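PDB 3HN2: 2-dehydropantoate 2-reductase from Geobacter metallireducens, which probably catalyses the NADPH-dependent reduction of ketopantoate to pantoic acid, a step in pantothenate biosynthesis. Local coordinates for residues G219-Q231 against Y281-L295. Numbering follows the deposited sequence.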
loop_
_atom_site.group_PDB
_atom_site.type_symbol
_atom_site.label_atom_id
_atom_site.label_comp_id
_atom_site.label_asym_id
_atom_site.label_seq_id
_atom_site.Cartn_x
_atom_site.Cartn_y
_atom_site.Cartn_z
ATOM N N GLY A 219 2.861 14.020 -13.570
ATOM C CA GLY A 219 3.063 14.354 -14.973
ATOM C C GLY A 219 3.489 13.161 -15.805
ATOM O O GLY A 219 2.962 12.948 -16.906
ATOM N N ILE A 220 4.435 12.386 -15.274
ATOM C CA ILE A 220 4.878 11.145 -15.902
ATOM C C ILE A 220 3.680 10.213 -16.092
ATOM O O ILE A 220 3.455 9.692 -17.192
ATOM C CB ILE A 220 5.985 10.449 -15.072
ATOM C CG1 ILE A 220 7.282 11.253 -15.137
ATOM C CG2 ILE A 220 6.245 9.025 -15.577
ATOM C CD1 ILE A 220 8.270 10.915 -14.021
ATOM N N MET A 221 2.908 10.053 -15.017
ATOM C CA MET A 221 1.698 9.242 -15.006
ATOM C C MET A 221 0.650 9.654 -16.031
ATOM O O MET A 221 0.122 8.797 -16.753
ATOM C CB MET A 221 1.080 9.244 -13.626
ATOM C CG MET A 221 1.774 8.306 -12.682
ATOM S SD MET A 221 0.767 8.000 -11.230
ATOM C CE MET A 221 1.850 6.825 -10.451
ATOM N N LEU A 222 0.366 10.957 -16.105
ATOM C CA LEU A 222 -0.562 11.489 -17.112
ATOM C C LEU A 222 -0.167 11.200 -18.575
ATOM O O LEU A 222 -1.037 11.092 -19.437
ATOM C CB LEU A 222 -0.765 12.987 -16.923
ATOM C CG LEU A 222 -1.645 13.397 -15.741
ATOM C CD1 LEU A 222 -1.322 14.817 -15.239
ATOM C CD2 LEU A 222 -3.101 13.266 -16.105
ATOM N N GLU A 223 1.134 11.087 -18.835
ATOM C CA GLU A 223 1.655 10.825 -20.169
ATOM C C GLU A 223 1.399 9.384 -20.571
ATOM O O GLU A 223 0.943 9.122 -21.680
ATOM C CB GLU A 223 3.153 11.125 -20.235
ATOM C CG GLU A 223 3.499 12.605 -20.206
ATOM C CD GLU A 223 4.987 12.870 -20.369
ATOM O OE1 GLU A 223 5.745 11.940 -20.737
ATOM O OE2 GLU A 223 5.397 14.024 -20.127
ATOM N N VAL A 224 1.690 8.467 -19.646
ATOM C CA VAL A 224 1.440 7.034 -19.802
ATOM C C VAL A 224 -0.041 6.752 -20.060
ATOM O O VAL A 224 -0.379 5.927 -20.917
ATOM C CB VAL A 224 1.932 6.245 -18.560
ATOM C CG1 VAL A 224 1.698 4.754 -18.715
ATOM C CG2 VAL A 224 3.411 6.508 -18.311
ATOM N N ILE A 225 -0.907 7.454 -19.331
ATOM C CA ILE A 225 -2.357 7.392 -19.530
ATOM C C ILE A 225 -2.762 7.896 -20.927
ATOM O O ILE A 225 -3.574 7.255 -21.612
ATOM C CB ILE A 225 -3.110 8.153 -18.406
ATOM C CG1 ILE A 225 -3.046 7.364 -17.096
ATOM C CG2 ILE A 225 -4.569 8.389 -18.771
ATOM C CD1 ILE A 225 -3.421 8.182 -15.856
ATOM N N ALA A 226 -2.171 9.014 -21.354
ATOM C CA ALA A 226 -2.431 9.583 -22.680
ATOM C C ALA A 226 -1.970 8.651 -23.806
ATOM O O ALA A 226 -2.625 8.540 -24.850
ATOM C CB ALA A 226 -1.777 10.928 -22.811
ATOM N N GLY A 227 -0.850 7.973 -23.574
ATOM C CA GLY A 227 -0.337 6.973 -24.497
ATOM C C GLY A 227 -1.157 5.702 -24.460
ATOM O O GLY A 227 -1.168 4.940 -25.427
ATOM N N ALA A 228 -1.843 5.473 -23.343
ATOM C CA ALA A 228 -2.710 4.308 -23.189
ATOM C C ALA A 228 -4.054 4.516 -23.870
ATOM O O ALA A 228 -4.549 3.626 -24.547
ATOM C CB ALA A 228 -2.918 3.994 -21.724
ATOM N N ASN A 229 -4.635 5.699 -23.688
ATOM C CA ASN A 229 -5.992 5.977 -24.153
ATOM C C ASN A 229 -6.151 6.060 -25.662
ATOM O O ASN A 229 -7.250 5.861 -26.184
ATOM C CB ASN A 229 -6.542 7.230 -23.477
ATOM C CG ASN A 229 -6.937 6.978 -22.041
ATOM O OD1 ASN A 229 -7.348 5.866 -21.688
ATOM N ND2 ASN A 229 -6.819 8.008 -21.197
ATOM N N ALA A 230 -5.055 6.330 -26.358
ATOM C CA ALA A 230 -5.071 6.343 -27.811
ATOM C C ALA A 230 -4.490 5.053 -28.405
ATOM O O ALA A 230 -3.860 5.080 -29.462
ATOM C CB ALA A 230 -4.337 7.564 -28.331
ATOM N N GLN A 231 -4.725 3.925 -27.731
ATOM C CA GLN A 231 -4.149 2.640 -28.142
ATOM C C GLN A 231 -5.200 1.598 -28.560
ATOM O O GLN A 231 -4.889 0.411 -28.719
ATOM C CB GLN A 231 -3.254 2.080 -27.030
ATOM C CG GLN A 231 -1.998 1.384 -27.527
ATOM C CD GLN A 231 -1.051 2.331 -28.235
ATOM O OE1 GLN A 231 -0.605 2.059 -29.348
ATOM N NE2 GLN A 231 -0.746 3.454 -27.596
ATOM N N TYR A 281 4.912 2.734 -28.958
ATOM C CA TYR A 281 3.456 2.614 -29.123
ATOM C C TYR A 281 2.716 3.948 -29.121
ATOM O O TYR A 281 1.729 4.112 -29.838
ATOM C CB TYR A 281 2.855 1.671 -28.076
ATOM C CG TYR A 281 2.778 0.223 -28.518
ATOM C CD1 TYR A 281 1.843 -0.191 -29.469
ATOM C CD2 TYR A 281 3.636 -0.734 -27.984
ATOM C CE1 TYR A 281 1.773 -1.521 -29.877
ATOM C CE2 TYR A 281 3.572 -2.066 -28.380
ATOM C CZ TYR A 281 2.641 -2.451 -29.326
ATOM O OH TYR A 281 2.579 -3.770 -29.714
ATOM N N GLY A 282 3.202 4.898 -28.326
ATOM C CA GLY A 282 2.630 6.239 -28.283
ATOM C C GLY A 282 3.005 7.087 -29.486
ATOM O O GLY A 282 2.190 7.877 -29.967
ATOM N N ALA A 283 4.240 6.922 -29.962
ATOM C CA ALA A 283 4.753 7.673 -31.111
ATOM C C ALA A 283 4.099 7.210 -32.404
ATOM O O ALA A 283 3.870 8.014 -33.309
ATOM C CB ALA A 283 6.265 7.546 -31.206
ATOM N N ARG A 284 3.801 5.909 -32.461
ATOM C CA ARG A 284 3.055 5.270 -33.549
ATOM C C ARG A 284 1.678 5.908 -33.745
ATOM O O ARG A 284 1.165 5.965 -34.859
ATOM C CB ARG A 284 2.890 3.783 -33.229
ATOM C CG ARG A 284 2.469 2.881 -34.382
ATOM C CD ARG A 284 1.550 1.786 -33.855
ATOM N NE ARG A 284 2.006 0.445 -34.207
ATOM C CZ ARG A 284 1.486 -0.684 -33.727
ATOM N NH1 ARG A 284 0.475 -0.652 -32.866
ATOM N NH2 ARG A 284 1.983 -1.853 -34.110
ATOM N N GLU A 285 1.083 6.371 -32.649
ATOM C CA GLU A 285 -0.192 7.079 -32.685
ATOM C C GLU A 285 0.017 8.582 -32.564
ATOM O O GLU A 285 -0.939 9.353 -32.630
ATOM C CB GLU A 285 -1.122 6.580 -31.573
ATOM C CG GLU A 285 -1.204 5.055 -31.438
ATOM C CD GLU A 285 -1.806 4.362 -32.655
ATOM O OE1 GLU A 285 -1.346 3.248 -32.973
ATOM O OE2 GLU A 285 -2.731 4.921 -33.292
ATOM N N GLY A 286 1.274 8.985 -32.384
ATOM C CA GLY A 286 1.647 10.396 -32.296
ATOM C C GLY A 286 1.210 11.051 -31.003
ATOM O O GLY A 286 0.312 11.891 -31.007
ATOM N N ILE A 287 1.837 10.649 -29.897
ATOM C CA ILE A 287 1.562 11.225 -28.574
ATOM C C ILE A 287 2.842 11.809 -27.977
ATOM O O ILE A 287 3.881 11.151 -27.937
ATOM C CB ILE A 287 0.876 10.194 -27.604
ATOM C CG1 ILE A 287 -0.639 10.157 -27.826
ATOM C CG2 ILE A 287 1.105 10.547 -26.140
ATOM C CD1 ILE A 287 -1.093 9.260 -28.945
ATOM N N ALA A 288 2.754 13.062 -27.544
ATOM C CA ALA A 288 3.855 13.745 -26.877
ATOM C C ALA A 288 4.086 13.136 -25.501
ATOM O O ALA A 288 3.227 13.220 -24.623
ATOM C CB ALA A 288 3.557 15.229 -26.764
ATOM N N MET A 289 5.238 12.490 -25.340
ATOM C CA MET A 289 5.655 11.938 -24.051
ATOM C C MET A 289 7.088 12.362 -23.690
ATOM O O MET A 289 8.002 11.533 -23.708
ATOM C CB MET A 289 5.525 10.411 -24.053
ATOM C CG MET A 289 4.112 9.905 -23.813
ATOM S SD MET A 289 3.840 8.201 -24.331
ATOM C CE MET A 289 4.115 7.265 -22.831
ATOM N N PRO A 290 7.288 13.655 -23.353
ATOM C CA PRO A 290 8.646 14.164 -23.112
ATOM C C PRO A 290 9.306 13.608 -21.857
ATOM O O PRO A 290 10.524 13.406 -21.838
ATOM C CB PRO A 290 8.441 15.678 -22.961
ATOM C CG PRO A 290 7.059 15.952 -23.467
ATOM C CD PRO A 290 6.281 14.716 -23.184
ATOM N N ARG A 291 8.508 13.352 -20.825
ATOM C CA ARG A 291 9.047 12.924 -19.535
ATOM C C ARG A 291 9.484 11.467 -19.565
ATOM O O ARG A 291 10.602 11.131 -19.120
ATOM C CB ARG A 291 8.056 13.204 -18.397
ATOM C CG ARG A 291 7.957 14.686 -18.040
ATOM C CD ARG A 291 6.947 14.962 -16.913
ATOM N NE ARG A 291 6.384 16.311 -17.025
ATOM C CZ ARG A 291 5.339 16.642 -17.785
ATOM N NH1 ARG A 291 4.712 15.731 -18.522
ATOM N NH2 ARG A 291 4.918 17.896 -17.819
ATOM N N VAL A 292 8.627 10.608 -20.132
ATOM C CA VAL A 292 8.976 9.190 -20.321
ATOM C C VAL A 292 10.255 9.109 -21.151
ATOM O O VAL A 292 11.155 8.320 -20.838
ATOM C CB VAL A 292 7.808 8.336 -20.898
ATOM C CG1 VAL A 292 8.124 6.852 -20.781
ATOM C CG2 VAL A 292 6.478 8.630 -20.159
ATOM N N GLU A 293 10.406 10.030 -22.095
ATOM C CA GLU A 293 11.542 10.000 -23.011
ATOM C C GLU A 293 12.815 10.365 -22.329
ATOM O O GLU A 293 13.798 9.633 -22.419
ATOM C CB GLU A 293 11.331 10.916 -24.216
ATOM C CG GLU A 293 11.067 10.144 -25.503
ATOM C CD GLU A 293 11.376 10.949 -26.748
ATOM O OE1 GLU A 293 12.539 11.372 -26.914
ATOM O OE2 GLU A 293 10.455 11.149 -27.567
ATOM N N MET A 294 12.782 11.502 -21.641
ATOM C CA MET A 294 13.886 11.962 -20.834
ATOM C C MET A 294 14.293 10.874 -19.846
ATOM O O MET A 294 15.474 10.530 -19.769
ATOM C CB MET A 294 13.480 13.238 -20.107
ATOM C CG MET A 294 14.606 13.930 -19.404
ATOM S SD MET A 294 14.117 15.568 -18.897
ATOM C CE MET A 294 15.379 15.837 -17.661
ATOM N N LEU A 295 13.308 10.301 -19.146
ATOM C CA LEU A 295 13.554 9.203 -18.205
ATOM C C LEU A 295 14.242 7.990 -18.843
ATOM O O LEU A 295 15.316 7.582 -18.388
ATOM C CB LEU A 295 12.254 8.788 -17.518
ATOM C CG LEU A 295 12.333 7.975 -16.217
ATOM C CD1 LEU A 295 13.514 8.378 -15.347
ATOM C CD2 LEU A 295 11.034 8.147 -15.448
#
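Ile220 and Glu223 on helix 219-229 pair in register with Arg291 and with Met289, the N-cap residue of helix 290-295, and the axes of these two helices pass 8.9 Å apart at 109°. Gly227 lies against Gly282 of helix 281-284, their CA atoms 4.9 Å apart. The contact belongs to the all-helical C-terminal domain of the ketopantoate reductase family, and the link between helices 271-284 and 290-302 runs along helix 219-229. Glu223 reaches the N-terminus of helix 290-295. Its CG sits beside its own backbone N (chi1 -72°) and the chain is extended beyond, which carries the carboxylate to the first-turn amides of that helix. Glu223 OE1 accepts a nearly straight bond from Val292 N (3.2 Å, 168°), on the syn side but tilted from the carboxylate plane. Arg291 N adds weak bonds to both oxygens. OE2 also forms a salt bridge with Arg291 NH1, modelled implausibly short, so its exact geometry is doubtful. An alanine in place of Glu223 would probably leave the Val292 amide and the Arg291 guanidinium without this acceptor. Met289 lays CG and CE along the Glu223 backbone and Val224. Ile287 CD1 meets Ala230 CB at 3.7 Å. At the other end, Gln231 is bent at chi2. This brings Gln231 NE2 to Gly227 O at 2.7 Å, nearly in line with the carbonyl, and makes a weak bond to Tyr281 O. Gln231 OE1 lies at the Tyr281 ring edge, 3.3 Å from Tyr281 CD1.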